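Local coordinates for recombination protein RecR (Deinococcus radiodurans, PDB 1VDD), which probably takes part in recombinational DNA repair independent of RecBC, perhaps acting together with RecF and RecO, at residues P58-I63 against E67-C72; G109-M114 against D120-K125; E146-A151 against I168-P173; Y153-L158 against A163-I168. All coordinates share one frame; numbering follows the deposited sequence.

Interaction 1 of 4, residues P58-I63 against E67-C72; sequences PICFNI and EKCDVC. With ZN (zinc ion), chain E.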
loop_
_atom_site.group_PDB
_atom_site.type_symbol
_atom_site.label_atom_id
_atom_site.label_comp_id
_atom_site.label_asym_id
_atom_site.label_seq_id
_atom_site.Cartn_x
_atom_site.Cartn_y
_atom_site.Cartn_z
ATOM N N PRO A 58 13.572 7.770 -37.635
ATOM C CA PRO A 58 12.745 8.191 -38.769
ATOM C C PRO A 58 11.848 7.084 -39.342
ATOM O O PRO A 58 10.735 7.358 -39.793
ATOM C CB PRO A 58 13.781 8.671 -39.773
ATOM C CG PRO A 58 14.919 7.714 -39.535
ATOM C CD PRO A 58 14.991 7.676 -38.022
ATOM N N ILE A 59 12.340 5.844 -39.323
ATOM C CA ILE A 59 11.597 4.690 -39.845
ATOM C C ILE A 59 10.498 4.324 -38.856
ATOM O O ILE A 59 9.320 4.636 -39.064
ATOM C CB ILE A 59 12.521 3.464 -40.015
ATOM C CG1 ILE A 59 13.761 3.844 -40.838
ATOM C CG2 ILE A 59 11.740 2.318 -40.643
ATOM C CD1 ILE A 59 13.465 4.579 -42.144
ATOM N N CYS A 60 10.893 3.614 -37.806
ATOM C CA CYS A 60 9.982 3.268 -36.730
ATOM C C CYS A 60 10.329 4.461 -35.867
ATOM O O CYS A 60 11.313 5.136 -36.156
ATOM C CB CYS A 60 10.423 1.986 -36.034
ATOM S SG CYS A 60 12.117 2.048 -35.393
ATOM N N PHE A 61 9.572 4.754 -34.826
ATOM C CA PHE A 61 9.949 5.907 -34.029
ATOM C C PHE A 61 10.468 5.534 -32.649
ATOM O O PHE A 61 10.136 6.151 -31.633
ATOM C CB PHE A 61 8.779 6.885 -33.984
ATOM C CG PHE A 61 8.518 7.531 -35.314
ATOM C CD1 PHE A 61 8.087 6.763 -36.399
ATOM C CD2 PHE A 61 8.808 8.874 -35.522
ATOM C CE1 PHE A 61 7.958 7.322 -37.665
ATOM C CE2 PHE A 61 8.683 9.448 -36.787
ATOM C CZ PHE A 61 8.259 8.670 -37.863
ATOM N N ASN A 62 11.301 4.498 -32.640
ATOM C CA ASN A 62 11.930 4.005 -31.425
ATOM C C ASN A 62 13.081 4.962 -31.117
ATOM O O ASN A 62 13.726 5.468 -32.030
ATOM C CB ASN A 62 12.451 2.587 -31.659
ATOM C CG ASN A 62 12.932 1.933 -30.393
ATOM O OD1 ASN A 62 12.260 1.988 -29.361
ATOM N ND2 ASN A 62 14.093 1.297 -30.460
ATOM N N ILE A 63 13.343 5.219 -29.845
ATOM C CA ILE A 63 14.399 6.153 -29.478
ATOM C C ILE A 63 15.832 5.712 -29.782
ATOM O O ILE A 63 16.216 4.570 -29.509
ATOM C CB ILE A 63 14.281 6.530 -27.974
ATOM C CG1 ILE A 63 13.048 7.412 -27.771
ATOM C CG2 ILE A 63 15.527 7.271 -27.493
ATOM C CD1 ILE A 63 12.857 7.882 -26.351
ATOM N N GLU A 67 21.052 7.271 -37.370
ATOM C CA GLU A 67 20.246 7.515 -38.562
ATOM C C GLU A 67 19.033 6.603 -38.457
ATOM O O GLU A 67 17.905 7.023 -38.720
ATOM C CB GLU A 67 21.043 7.194 -39.839
ATOM C CG GLU A 67 22.283 8.075 -40.067
ATOM C CD GLU A 67 23.003 7.793 -41.395
ATOM O OE1 GLU A 67 22.403 8.023 -42.470
ATOM O OE2 GLU A 67 24.173 7.345 -41.363
ATOM N N LYS A 68 19.278 5.351 -38.071
ATOM C CA LYS A 68 18.212 4.374 -37.892
ATOM C C LYS A 68 18.382 3.780 -36.497
ATOM O O LYS A 68 19.497 3.742 -35.972
ATOM C CB LYS A 68 18.302 3.240 -38.918
ATOM C CG LYS A 68 18.672 3.653 -40.331
ATOM C CD LYS A 68 20.180 3.823 -40.467
ATOM C CE LYS A 68 20.601 4.059 -41.906
ATOM N NZ LYS A 68 22.076 4.210 -42.000
ATOM N N CYS A 69 17.286 3.317 -35.900
ATOM C CA CYS A 69 17.356 2.713 -34.575
ATOM C C CYS A 69 18.165 1.412 -34.664
ATOM O O CYS A 69 18.282 0.829 -35.741
ATOM C CB CYS A 69 15.946 2.414 -34.059
ATOM S SG CYS A 69 15.126 1.035 -34.891
ATOM N N ASP A 70 18.722 0.956 -33.545
ATOM C CA ASP A 70 19.499 -0.290 -33.544
ATOM C C ASP A 70 18.681 -1.473 -34.063
ATOM O O ASP A 70 19.228 -2.425 -34.615
ATOM C CB ASP A 70 20.005 -0.622 -32.137
ATOM C CG ASP A 70 20.868 -1.881 -32.108
ATOM O OD1 ASP A 70 21.914 -1.914 -32.799
ATOM O OD2 ASP A 70 20.497 -2.841 -31.396
ATOM N N VAL A 71 17.370 -1.418 -33.870
ATOM C CA VAL A 71 16.492 -2.481 -34.333
ATOM C C VAL A 71 16.412 -2.442 -35.848
ATOM O O VAL A 71 16.523 -3.470 -36.514
ATOM C CB VAL A 71 15.079 -2.316 -33.768
ATOM C CG1 VAL A 71 14.132 -3.299 -34.436
ATOM C CG2 VAL A 71 15.107 -2.512 -32.264
ATOM N N CYS A 72 16.210 -1.244 -36.389
ATOM C CA CYS A 72 16.116 -1.069 -37.828
ATOM C C CYS A 72 17.439 -1.498 -38.471
ATOM O O CYS A 72 17.449 -2.251 -39.445
ATOM C CB CYS A 72 15.781 0.400 -38.174
ATOM S SG CYS A 72 14.052 0.956 -37.815
HETATM ZN ZN ZN E . 13.911 2.183 -36.043
#
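Cys60, Cys69 and Cys72 meet on one zinc ion, and that metal is the main tie between residues 58-63 and 67-72. The bonds to zinc run 1.9 Å from Cys60 SG, 2.0 Å from Cys69 SG and 2.2 Å from Cys72 SG; Cys57 supplies the fourth sulfur. Sharing a metal brings Cys60 SG to 3.2 Å from Cys69 SG. In both of these residues SG sits between the backbone N and the carbonyl carbon (chi1 56° and 72°), which swings it inward over its own main chain to the ion. This is the C4-type zinc finger of RecR, with one CxxC pair, Cys57 and Cys60, in the first arm and a second, Cys69 and Cys72, in the other.

One hydrogen bond works inside the second arm. Cys69 is the N-cap of the short helix 70-73, and its SG accepts from Cys72 N at 2.9 Å, so zinc and an amide grip the same sulfur and probably temper its negative charge.

The remaining contacts are van der Waals. Ile59 lays CB and CG2 against Cys72 SG, CB at 3.7 Å. At the exposed end the Pro58 ring abuts the other backbone, its CD 3.1 Å from Glu67 O.

Interaction 2 of 4, residues G109-M114 against D120-K125; sequences GVLSPM and DKLHIK
Leu122 drives its forked end into the backbone of residues 109-111, and that fork is the tight part of the contact. Its CD2 lies 3.2 Å from Gly109 CA, close also to the glycine N. The other methyl, CD1, reaches past to the next peptide, 3.4 Å from Val110 C, and to the amide of Leu111. Only a glycine suits position 109: a beta carbon there would run into Leu122 CD2, and the backbone angles would jam it against the preceding carbonyl as well. Leu122 reaches this spot with CG anti to its carbonyl carbon (chi1 -62°) and the chain extended beyond.

Side chain against side chain, Leu111 passes slantwise over the same fork, with its CD2 3.6 Å from Leu122 CD1. Cutting Leu122 back to an alanine would probably leave Leu111 CD2 without its closest partner here and open a gap over Gly109.

Packing slackens along the chain. Ile124 adds a single looser touch, its CD1 4.3 Å from Leu111 CD2. An inverse gamma turn centred on His123 lies between Leu122 and Ile124, and both point their side chains at residues 109-114. Ahead of Leu122, Lys121 lies on the solvent side and sends its chain away.

Both segments belong to the long loop of the Toprim domain between strands 103-106 and 136-139. Val110 and Leu111 rest on helix 145-158, at Glu146 and Tyr153, while His123 O takes a hydrogen bond from His105 of strand 103-106.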
loop_
_atom_site.group_PDB
_atom_site.type_symbol
_atom_site.label_atom_id
_atom_site.label_comp_id
_atom_site.label_asym_id
_atom_site.label_seq_id
_atom_site.Cartn_x
_atom_site.Cartn_y
_atom_site.Cartn_z
ATOM N N GLY A 109 1.859 7.301 -28.504
ATOM C CA GLY A 109 0.687 7.478 -27.669
ATOM C C GLY A 109 -0.450 6.533 -28.003
ATOM O O GLY A 109 -0.268 5.494 -28.630
ATOM N N VAL A 110 -1.645 6.907 -27.578
ATOM C CA VAL A 110 -2.822 6.095 -27.824
ATOM C C VAL A 110 -3.915 7.009 -28.313
ATOM O O VAL A 110 -3.975 8.161 -27.919
ATOM C CB VAL A 110 -3.341 5.457 -26.538
ATOM C CG1 VAL A 110 -4.107 4.195 -26.867
ATOM C CG2 VAL A 110 -2.193 5.193 -25.585
ATOM N N LEU A 111 -4.789 6.490 -29.157
ATOM C CA LEU A 111 -5.896 7.287 -29.650
ATOM C C LEU A 111 -6.809 7.639 -28.478
ATOM O O LEU A 111 -6.735 7.035 -27.412
ATOM C CB LEU A 111 -6.673 6.511 -30.716
ATOM C CG LEU A 111 -5.836 6.191 -31.956
ATOM C CD1 LEU A 111 -6.691 5.490 -32.994
ATOM C CD2 LEU A 111 -5.271 7.481 -32.529
ATOM N N SER A 112 -7.653 8.640 -28.679
ATOM C CA SER A 112 -8.587 9.079 -27.656
ATOM C C SER A 112 -9.499 10.116 -28.286
ATOM O O SER A 112 -9.194 11.308 -28.310
ATOM C CB SER A 112 -7.845 9.675 -26.460
ATOM O OG SER A 112 -6.931 10.664 -26.882
ATOM N N PRO A 113 -10.640 9.659 -28.818
ATOM C CA PRO A 113 -11.627 10.525 -29.468
ATOM C C PRO A 113 -12.025 11.714 -28.602
ATOM O O PRO A 113 -12.260 12.812 -29.108
ATOM C CB PRO A 113 -12.798 9.572 -29.727
ATOM C CG PRO A 113 -12.673 8.568 -28.602
ATOM C CD PRO A 113 -11.188 8.308 -28.598
ATOM N N MET A 114 -12.083 11.480 -27.294
ATOM C CA MET A 114 -12.459 12.508 -26.334
ATOM C C MET A 114 -11.668 13.806 -26.473
ATOM O O MET A 114 -12.251 14.891 -26.525
ATOM C CB MET A 114 -12.275 11.992 -24.907
ATOM C CG MET A 114 -12.856 10.622 -24.629
ATOM S SD MET A 114 -12.865 10.319 -22.847
ATOM C CE MET A 114 -11.084 10.225 -22.488
ATOM N N ASP A 120 -3.189 11.469 -36.109
ATOM C CA ASP A 120 -2.367 12.487 -36.736
ATOM C C ASP A 120 -1.473 13.028 -35.649
ATOM O O ASP A 120 -0.510 13.737 -35.920
ATOM C CB ASP A 120 -3.236 13.590 -37.328
ATOM C CG ASP A 120 -4.370 13.036 -38.179
ATOM O OD1 ASP A 120 -5.495 12.870 -37.648
ATOM O OD2 ASP A 120 -4.133 12.748 -39.372
ATOM N N LYS A 121 -1.807 12.681 -34.410
ATOM C CA LYS A 121 -1.024 13.095 -33.255
ATOM C C LYS A 121 -0.155 11.907 -32.877
ATOM O O LYS A 121 0.701 12.003 -32.002
ATOM C CB LYS A 121 -1.933 13.468 -32.080
ATOM C CG LYS A 121 -2.878 14.628 -32.360
ATOM C CD LYS A 121 -3.705 15.002 -31.130
ATOM C CE LYS A 121 -2.865 15.707 -30.069
ATOM N NZ LYS A 121 -2.337 17.020 -30.538
ATOM N N LEU A 122 -0.397 10.781 -33.546
ATOM C CA LEU A 122 0.364 9.548 -33.326
ATOM C C LEU A 122 1.023 9.131 -34.648
ATOM O O LEU A 122 0.460 9.334 -35.724
ATOM C CB LEU A 122 -0.550 8.420 -32.818
ATOM C CG LEU A 122 -1.254 8.619 -31.467
ATOM C CD1 LEU A 122 -2.021 7.354 -31.104
ATOM C CD2 LEU A 122 -0.239 8.947 -30.381
ATOM N N HIS A 123 2.211 8.544 -34.562
ATOM C CA HIS A 123 2.946 8.141 -35.749
ATOM C C HIS A 123 2.310 6.995 -36.534
ATOM O O HIS A 123 2.967 6.007 -36.856
ATOM C CB HIS A 123 4.388 7.793 -35.364
ATOM C CG HIS A 123 5.134 8.932 -34.737
ATOM N ND1 HIS A 123 5.397 8.998 -33.387
ATOM C CD2 HIS A 123 5.615 10.081 -35.270
ATOM C CE1 HIS A 123 6.002 10.140 -33.112
ATOM N NE2 HIS A 123 6.145 10.816 -34.237
ATOM N N ILE A 124 1.034 7.132 -36.872
ATOM C CA ILE A 124 0.367 6.077 -37.618
ATOM C C ILE A 124 0.665 6.128 -39.113
ATOM O O ILE A 124 0.708 5.096 -39.774
ATOM C CB ILE A 124 -1.162 6.110 -37.374
ATOM C CG1 ILE A 124 -1.440 5.875 -35.882
ATOM C CG2 ILE A 124 -1.862 5.046 -38.232
ATOM C CD1 ILE A 124 -2.883 5.561 -35.552
ATOM N N LYS A 125 0.892 7.322 -39.650
ATOM C CA LYS A 125 1.195 7.444 -41.073
ATOM C C LYS A 125 2.468 6.693 -41.491
ATOM O O LYS A 125 2.412 5.797 -42.323
ATOM C CB LYS A 125 1.334 8.916 -41.481
ATOM C CG LYS A 125 1.533 9.114 -42.990
ATOM C CD LYS A 125 2.429 10.314 -43.333
ATOM C CE LYS A 125 3.915 10.056 -43.025
ATOM N NZ LYS A 125 4.543 8.957 -43.834
#

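Interaction 3 of 4, residues E146-A151 against I168-P173; sequences EGDATA and IAYGVP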
loop_
_atom_site.group_PDB
_atom_site.type_symbol
_atom_site.label_atom_id
_atom_site.label_comp_id
_atom_site.label_asym_id
_atom_site.label_seq_id
_atom_site.Cartn_x
_atom_site.Cartn_y
_atom_site.Cartn_z
ATOM N N GLU A 146 -8.416 2.678 -24.616
ATOM C CA GLU A 146 -7.527 3.427 -25.484
ATOM C C GLU A 146 -6.723 2.470 -26.378
ATOM O O GLU A 146 -6.734 2.579 -27.607
ATOM C CB GLU A 146 -6.573 4.251 -24.622
ATOM C CG GLU A 146 -7.273 5.091 -23.574
ATOM C CD GLU A 146 -8.332 5.986 -24.181
ATOM O OE1 GLU A 146 -8.027 6.683 -25.172
ATOM O OE2 GLU A 146 -9.470 5.994 -23.668
ATOM N N GLY A 147 -6.014 1.542 -25.744
ATOM C CA GLY A 147 -5.218 0.584 -26.487
ATOM C C GLY A 147 -6.090 -0.287 -27.361
ATOM O O GLY A 147 -5.730 -0.613 -28.495
ATOM N N ASP A 148 -7.249 -0.657 -26.826
ATOM C CA ASP A 148 -8.193 -1.494 -27.544
ATOM C C ASP A 148 -8.688 -0.740 -28.772
ATOM O O ASP A 148 -8.780 -1.296 -29.867
ATOM C CB ASP A 148 -9.369 -1.846 -26.633
ATOM C CG ASP A 148 -9.986 -3.189 -26.969
ATOM O OD1 ASP A 148 -10.973 -3.585 -26.308
ATOM O OD2 ASP A 148 -9.474 -3.851 -27.894
ATOM N N ALA A 149 -8.996 0.536 -28.584
ATOM C CA ALA A 149 -9.477 1.366 -29.674
ATOM C C ALA A 149 -8.397 1.649 -30.721
ATOM O O ALA A 149 -8.650 1.547 -31.926
ATOM C CB ALA A 149 -10.016 2.662 -29.122
ATOM N N THR A 150 -7.192 2.002 -30.271
ATOM C CA THR A 150 -6.100 2.299 -31.207
ATOM C C THR A 150 -5.878 1.114 -32.132
ATOM O O THR A 150 -5.812 1.270 -33.348
ATOM C CB THR A 150 -4.764 2.581 -30.483
ATOM O OG1 THR A 150 -4.988 3.447 -29.370
ATOM C CG2 THR A 150 -3.782 3.251 -31.438
ATOM N N ALA A 151 -5.776 -0.068 -31.530
ATOM C CA ALA A 151 -5.547 -1.313 -32.247
ATOM C C ALA A 151 -6.586 -1.586 -33.319
ATOM O O ALA A 151 -6.244 -1.884 -34.469
ATOM C CB ALA A 151 -5.505 -2.472 -31.267
ATOM N N ILE A 168 -1.988 -8.967 -29.500
ATOM C CA ILE A 168 -1.413 -9.781 -28.437
ATOM C C ILE A 168 -2.556 -10.382 -27.628
ATOM O O ILE A 168 -3.658 -9.846 -27.607
ATOM C CB ILE A 168 -0.451 -8.958 -27.533
ATOM C CG1 ILE A 168 -1.158 -7.733 -26.954
ATOM C CG2 ILE A 168 0.740 -8.503 -28.336
ATOM C CD1 ILE A 168 -0.250 -6.887 -26.091
ATOM N N ALA A 169 -2.290 -11.492 -26.952
ATOM C CA ALA A 169 -3.322 -12.194 -26.202
ATOM C C ALA A 169 -3.842 -11.578 -24.907
ATOM O O ALA A 169 -3.099 -11.379 -23.950
ATOM C CB ALA A 169 -2.861 -13.638 -25.938
ATOM N N TYR A 170 -5.134 -11.268 -24.885
ATOM C CA TYR A 170 -5.748 -10.754 -23.670
ATOM C C TYR A 170 -5.775 -12.014 -22.836
ATOM O O TYR A 170 -6.125 -13.075 -23.343
ATOM C CB TYR A 170 -7.180 -10.288 -23.930
ATOM C CG TYR A 170 -7.272 -8.920 -24.560
ATOM C CD1 TYR A 170 -6.496 -8.592 -25.671
ATOM C CD2 TYR A 170 -8.140 -7.958 -24.051
ATOM C CE1 TYR A 170 -6.578 -7.336 -26.265
ATOM C CE2 TYR A 170 -8.235 -6.693 -24.638
ATOM C CZ TYR A 170 -7.448 -6.388 -25.746
ATOM O OH TYR A 170 -7.516 -5.138 -26.328
ATOM N N GLY A 171 -5.402 -11.931 -21.570
ATOM C CA GLY A 171 -5.406 -13.149 -20.784
ATOM C C GLY A 171 -4.929 -12.986 -19.365
ATOM O O GLY A 171 -4.516 -11.904 -18.957
ATOM N N VAL A 172 -4.975 -14.073 -18.605
ATOM C CA VAL A 172 -4.560 -14.004 -17.222
ATOM C C VAL A 172 -3.059 -13.786 -17.224
ATOM O O VAL A 172 -2.345 -14.321 -18.080
ATOM C CB VAL A 172 -4.951 -15.317 -16.475
ATOM C CG1 VAL A 172 -6.445 -15.563 -16.646
ATOM C CG2 VAL A 172 -4.173 -16.509 -17.023
ATOM N N PRO A 173 -2.555 -12.960 -16.300
ATOM C CA PRO A 173 -1.108 -12.711 -16.253
ATOM C C PRO A 173 -0.375 -13.903 -15.619
ATOM O O PRO A 173 -0.993 -14.709 -14.932
ATOM C CB PRO A 173 -1.001 -11.437 -15.419
ATOM C CG PRO A 173 -2.179 -11.471 -14.507
ATOM C CD PRO A 173 -3.286 -12.200 -15.273
#
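The Tyr170 ring and the Asp148 carboxylate meet at an angle, their planes 46° apart. Asp148 OD2 approaches the ring's hydroxyl end obliquely, and the ring carbon nearest it, Tyr170 CZ, is 3.9 Å away. At one edge of the ring, in its plane, lies the carbonyl of its own segment, Ile168 O, 3.7 Å from Tyr170 CD1.

The single bond across the contact is a weak hydrogen bond from Tyr170 OH to Asp148 OD2, 2.8 Å long. The other carboxylate oxygen, OD1, stays 3.8 Å from Tyr170 OH, so one branch does the accepting. Asp148 reaches across from the helix with CG turned roughly anti to the backbone N (chi1 -150°). Its place in the first turn of helix 145-158 would probably help to stabilise a negative charge.

Tyr170 OH has a second, also weak, partner in Arg167 NH2, and that guanidinium may make the phenol a better donor. Replacing Asp148 by a leucine would probably leave the phenol proton without this acceptor and let the ring turn more freely.

Beyond the ring, Ala169, Gly171 and Val172 make backbone hydrogen bonds to the third subunit, while Val172 packs on helix 183-191. The hydroxyl-carboxylate link thus spans from the helix of the Toprim beta-alpha-beta unit to the segment that leaves its last strand, where the chain joins a neighbouring subunit of the tetramer.

Interaction 4 of 4, residues Y153-L158 against A163-I168; sequences YLQRLL and AAISRI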
loop_
_atom_site.group_PDB
_atom_site.type_symbol
_atom_site.label_atom_id
_atom_site.label_comp_id
_atom_site.label_asym_id
_atom_site.label_seq_id
_atom_site.Cartn_x
_atom_site.Cartn_y
_atom_site.Cartn_z
ATOM N N TYR A 153 -8.396 0.501 -34.703
ATOM C CA TYR A 153 -8.253 1.516 -35.735
ATOM C C TYR A 153 -7.131 1.079 -36.658
ATOM O O TYR A 153 -7.257 1.140 -37.883
ATOM C CB TYR A 153 -7.891 2.876 -35.145
ATOM C CG TYR A 153 -7.595 3.895 -36.219
ATOM C CD1 TYR A 153 -8.626 4.515 -36.930
ATOM C CD2 TYR A 153 -6.284 4.195 -36.572
ATOM C CE1 TYR A 153 -8.357 5.400 -37.959
ATOM C CE2 TYR A 153 -6.002 5.078 -37.602
ATOM C CZ TYR A 153 -7.041 5.675 -38.291
ATOM O OH TYR A 153 -6.753 6.547 -39.313
ATOM N N LEU A 154 -6.026 0.640 -36.056
ATOM C CA LEU A 154 -4.859 0.201 -36.817
ATOM C C LEU A 154 -5.203 -0.990 -37.698
ATOM O O LEU A 154 -4.779 -1.057 -38.857
ATOM C CB LEU A 154 -3.705 -0.138 -35.868
ATOM C CG LEU A 154 -3.110 1.072 -35.134
ATOM C CD1 LEU A 154 -2.055 0.613 -34.141
ATOM C CD2 LEU A 154 -2.510 2.040 -36.145
ATOM N N GLN A 155 -5.971 -1.925 -37.145
ATOM C CA GLN A 155 -6.404 -3.098 -37.895
ATOM C C GLN A 155 -7.121 -2.638 -39.172
ATOM O O GLN A 155 -6.760 -3.047 -40.279
ATOM C CB GLN A 155 -7.355 -3.945 -37.042
ATOM C CG GLN A 155 -7.919 -5.168 -37.757
ATOM C CD GLN A 155 -8.935 -5.935 -36.915
ATOM O OE1 GLN A 155 -9.630 -6.820 -37.420
ATOM N NE2 GLN A 155 -9.021 -5.598 -35.628
ATOM N N ARG A 156 -8.133 -1.785 -39.000
ATOM C CA ARG A 156 -8.906 -1.249 -40.118
ATOM C C ARG A 156 -7.960 -0.678 -41.162
ATOM O O ARG A 156 -7.987 -1.076 -42.329
ATOM C CB ARG A 156 -9.843 -0.129 -39.645
ATOM C CG ARG A 156 -10.978 -0.557 -38.713
ATOM C CD ARG A 156 -12.124 -1.216 -39.467
ATOM N NE ARG A 156 -13.116 -1.828 -38.576
ATOM C CZ ARG A 156 -13.889 -1.159 -37.720
ATOM N NH1 ARG A 156 -13.796 0.164 -37.626
ATOM N NH2 ARG A 156 -14.756 -1.817 -36.952
ATOM N N LEU A 157 -7.113 0.248 -40.725
ATOM C CA LEU A 157 -6.168 0.912 -41.611
ATOM C C LEU A 157 -5.240 -0.012 -42.365
ATOM O O LEU A 157 -5.125 0.081 -43.581
ATOM C CB LEU A 157 -5.328 1.929 -40.833
ATOM C CG LEU A 157 -5.579 3.397 -41.191
ATOM C CD1 LEU A 157 -4.617 4.305 -40.439
ATOM C CD2 LEU A 157 -5.406 3.582 -42.683
ATOM N N LEU A 158 -4.576 -0.906 -41.649
ATOM C CA LEU A 158 -3.631 -1.810 -42.285
ATOM C C LEU A 158 -4.263 -2.874 -43.181
ATOM O O LEU A 158 -3.615 -3.378 -44.097
ATOM C CB LEU A 158 -2.762 -2.466 -41.215
ATOM C CG LEU A 158 -1.975 -1.492 -40.341
ATOM C CD1 LEU A 158 -1.132 -2.291 -39.386
ATOM C CD2 LEU A 158 -1.086 -0.601 -41.180
ATOM N N ALA A 163 -0.892 -7.596 -45.425
ATOM C CA ALA A 163 -0.229 -8.267 -44.308
ATOM C C ALA A 163 -1.132 -8.965 -43.295
ATOM O O ALA A 163 -2.315 -8.674 -43.167
ATOM C CB ALA A 163 0.658 -7.286 -43.586
ATOM N N ALA A 164 -0.563 -9.914 -42.567
ATOM C CA ALA A 164 -1.338 -10.596 -41.545
ATOM C C ALA A 164 -1.340 -9.669 -40.318
ATOM O O ALA A 164 -0.297 -9.195 -39.878
ATOM C CB ALA A 164 -0.697 -11.937 -41.210
ATOM N N ILE A 165 -2.518 -9.380 -39.787
ATOM C CA ILE A 165 -2.619 -8.529 -38.616
ATOM C C ILE A 165 -2.979 -9.394 -37.418
ATOM O O ILE A 165 -3.856 -10.253 -37.499
ATOM C CB ILE A 165 -3.703 -7.454 -38.787
ATOM C CG1 ILE A 165 -3.321 -6.513 -39.929
ATOM C CG2 ILE A 165 -3.863 -6.667 -37.497
ATOM C CD1 ILE A 165 -4.346 -5.411 -40.176
ATOM N N SER A 166 -2.293 -9.166 -36.307
ATOM C CA SER A 166 -2.547 -9.919 -35.099
ATOM C C SER A 166 -2.526 -8.978 -33.915
ATOM O O SER A 166 -1.951 -7.900 -33.986
ATOM C CB SER A 166 -1.481 -11.010 -34.922
ATOM O OG SER A 166 -0.169 -10.463 -34.906
ATOM N N ARG A 167 -3.163 -9.400 -32.832
ATOM C CA ARG A 167 -3.232 -8.631 -31.591
ATOM C C ARG A 167 -2.672 -9.546 -30.489
ATOM O O ARG A 167 -2.849 -10.773 -30.550
ATOM C CB ARG A 167 -4.683 -8.271 -31.292
ATOM C CG ARG A 167 -4.886 -7.459 -30.038
ATOM C CD ARG A 167 -4.481 -6.018 -30.239
ATOM N NE ARG A 167 -5.080 -5.158 -29.223
ATOM C CZ ARG A 167 -4.396 -4.507 -28.291
ATOM N NH1 ARG A 167 -3.071 -4.606 -28.226
ATOM N NH2 ARG A 167 -5.042 -3.744 -27.423
ATOM N N ILE A 168 -1.988 -8.967 -29.500
ATOM C CA ILE A 168 -1.413 -9.781 -28.437
ATOM C C ILE A 168 -2.556 -10.382 -27.628
ATOM O O ILE A 168 -3.658 -9.846 -27.607
ATOM C CB ILE A 168 -0.451 -8.958 -27.533
ATOM C CG1 ILE A 168 -1.158 -7.733 -26.954
ATOM C CG2 ILE A 168 0.740 -8.503 -28.336
ATOM C CD1 ILE A 168 -0.250 -6.887 -26.091
#
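Ile165 lies against Leu158 and Gln155, pressing strand 164-167 onto the last turn of helix 145-158. Together with strand 136-139 these elements form a beta-alpha-beta unit of the parallel Toprim sheet, and the contact packs its helix on its second strand.

Ile165 is the residue most deeply engaged. Its CG1 stands anti to the carbonyl carbon and chi2 is fully extended at 180°, which pushes CD1 straight out from the strand to the helix. There it meets the base of the leucine side chain, Ile165 CD1 lying 3.5 Å from Leu158 CB. The Leu158 side chain also touches Val137 of strand 136-139, so it contacts two neighbouring strands of the sheet.

Gln155, one turn earlier, stands out from the helix with its side chain extended, and of that side chain it is the aliphatic CG that comes near, 4.3 Å from Ile165 CD1. The same residue packs on Val196 of the third subunit, whose strand pairs antiparallel with Ile165, Ser166 and Arg167 and carries the sheet across the interface.

No hydrogen bond links the two segments. The shortest approach is between a methyl and a main-chain oxygen, Ile165 CD1 lying 3.4 Å from Gln155 O.

Overall arrangement
From the N terminus, interaction 1 comes first, closing the short zinc-finger loop around strand 63-64 before the Toprim sheet begins. Interaction 2 follows in series and closes a turn of the long loop after strand 103-106; it touches interaction 1 where the rings of Phe61 and His123 stack, joining finger to Toprim domain. Interactions 3 and 4 share helix 145-158 and Ile168. The loop of interaction 4, from helix end to strand 164-167, falls wholly within the longer one spanned by interaction 3. Val110 and Leu111, with Ile124 from the other segment, touch the same helix, so interaction 2 adjoins both. Interactions 3 and 4 both border the third subunit, while interaction 1 sits about 13 Å and 12 Å from them by nearest atoms.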